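Local coordinates for protein Rab GDP dissociation inhibitor alpha (Naegleria fowleri, PDB 6C87) that probably binds prenylated Rab GTPases in their GDP-bound form, slowing nucleotide release and keeping them soluble for recycling between membranes, at residues 368-371 with 375-378. Sequence-based numbering, arbitrary orientation.
Sequences VESD and NEVK
The carboxylate of E376 reaches back from the short helix 373-376 to the loop that precedes it and is gripped there by three donors of E369 and S370. Backbone N of E369 gives its hydrogen to OE1 of E376 at 2.8 Å, on the syn lone pair, the side facing the other oxygen; the bond is fairly straight (154°). OE2 of E376 takes two donors from S370. Backbone N of S370 lies 2.7 Å from OE2 of E376, with a more bent N-H...O angle of 133°, and the hydroxyl OG of S370 stands 2.6 Å from the same OE2. Both come from one face of the carboxylate, tilted well out of its plane, so S370 clasps that oxygen with main chain and side chain together. Chi1 of S370 (74°) turns OG toward the glutamate, next to its own backbone N; OG is also hydrogen-bonded to N of N372. E376 supplies the reach: CG lies beside the backbone N and the chain then runs extended into the loop. The methyl CG1 of V368 lies against OE2 of E376 at 3.8 Å, a van der Waals contact, the two side chains crossing at about a right angle. The carboxylates of E369 and E376 come close, OE1 to OE1 4.4 Å; the two like charges are probably balanced in part by R339, which forms a salt bridge with OE1 of E376 and a long, weak ion pair with OE1 of E369. OE2 of E369 is hydrogen-bonded to ND1 of H341 and to backbone N of K340. Beyond this polar shell, V368 pairs with K307 through the backbone and V377 packs on strands 302-315 and 360-367. In the GDP dissociation inhibitor fold, the glutamate bridges the two ends of a surface strand-to-helix connection, where the chain leaves strand 360-367 of the mixed sheet and passes through a short loop into helix 373-376.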
loop_
_atom_site.group_PDB
_atom_site.type_symbol
_atom_site.label_atom_id
_atom_site.label_comp_id
_atom_site.label_asym_id
_atom_site.label_seq_id
_atom_site.Cartn_x
_atom_site.Cartn_y
_atom_site.Cartn_z
ATOM N N VAL A 368 27.964 23.753 -12.356
ATOM C CA VAL A 368 28.937 24.470 -13.173
ATOM C C VAL A 368 28.572 24.309 -14.640
ATOM O O VAL A 368 28.364 23.189 -15.124
ATOM C CB VAL A 368 30.357 23.951 -12.891
ATOM C CG1 VAL A 368 31.364 24.656 -13.766
ATOM C CG2 VAL A 368 30.704 24.124 -11.414
ATOM N N GLU A 369 28.485 25.431 -15.357
ATOM C CA GLU A 369 28.185 25.397 -16.782
ATOM C C GLU A 369 29.357 25.779 -17.673
ATOM O O GLU A 369 29.345 25.422 -18.856
ATOM C CB GLU A 369 27.011 26.332 -17.115
ATOM C CG GLU A 369 25.689 25.997 -16.444
ATOM C CD GLU A 369 24.616 27.040 -16.732
ATOM O OE1 GLU A 369 24.942 28.080 -17.337
ATOM O OE2 GLU A 369 23.443 26.820 -16.370
ATOM N N SER A 370 30.363 26.480 -17.146
ATOM C CA SER A 370 31.387 27.125 -17.960
ATOM C C SER A 370 32.781 26.853 -17.402
ATOM O O SER A 370 32.960 26.131 -16.413
ATOM C CB SER A 370 31.130 28.634 -18.043
ATOM O OG SER A 370 31.451 29.279 -16.822
ATOM N N ASP A 371 33.774 27.475 -18.047
ATOM C CA ASP A 371 35.176 27.394 -17.657
ATOM C C ASP A 371 35.542 28.356 -16.532
ATOM O O ASP A 371 36.645 28.249 -15.986
ATOM C CB ASP A 371 36.069 27.675 -18.868
ATOM C CG ASP A 371 35.719 28.991 -19.558
ATOM O OD1 ASP A 371 34.540 29.166 -19.944
ATOM O OD2 ASP A 371 36.615 29.852 -19.712
ATOM N N ASN A 375 32.610 33.154 -11.846
ATOM C CA ASN A 375 31.870 34.220 -12.503
ATOM C C ASN A 375 30.404 33.855 -12.695
ATOM O O ASN A 375 29.560 34.753 -12.813
ATOM C CB ASN A 375 32.537 34.570 -13.836
ATOM C CG ASN A 375 31.854 35.712 -14.545
ATOM O OD1 ASN A 375 31.143 35.512 -15.530
ATOM N ND2 ASN A 375 32.067 36.927 -14.046
ATOM N N GLU A 376 30.083 32.559 -12.744
ATOM C CA GLU A 376 28.689 32.161 -12.908
ATOM C C GLU A 376 27.835 32.594 -11.718
ATOM O O GLU A 376 26.642 32.859 -11.890
ATOM C CB GLU A 376 28.582 30.650 -13.131
ATOM C CG GLU A 376 29.179 30.161 -14.443
ATOM C CD GLU A 376 29.163 28.634 -14.580
ATOM O OE1 GLU A 376 28.112 28.005 -14.319
ATOM O OE2 GLU A 376 30.216 28.057 -14.940
ATOM N N VAL A 377 28.413 32.676 -10.515
ATOM C CA VAL A 377 27.671 33.094 -9.327
ATOM C C VAL A 377 27.909 34.559 -8.983
ATOM O O VAL A 377 27.493 35.012 -7.912
ATOM C CB VAL A 377 27.989 32.206 -8.104
ATOM C CG1 VAL A 377 27.619 30.753 -8.369
ATOM C CG2 VAL A 377 29.451 32.338 -7.699
ATOM N N LYS A 378 28.565 35.318 -9.864
ATOM C CA LYS A 378 28.854 36.712 -9.541
ATOM C C LYS A 378 27.575 37.511 -9.317
ATOM O O LYS A 378 27.554 38.433 -8.494
ATOM C CB LYS A 378 29.697 37.355 -10.643
ATOM C CG LYS A 378 30.094 38.783 -10.340
ATOM C CD LYS A 378 31.009 39.350 -11.409
ATOM C CE LYS A 378 31.450 40.767 -11.053
ATOM N NZ LYS A 378 30.344 41.749 -11.188
#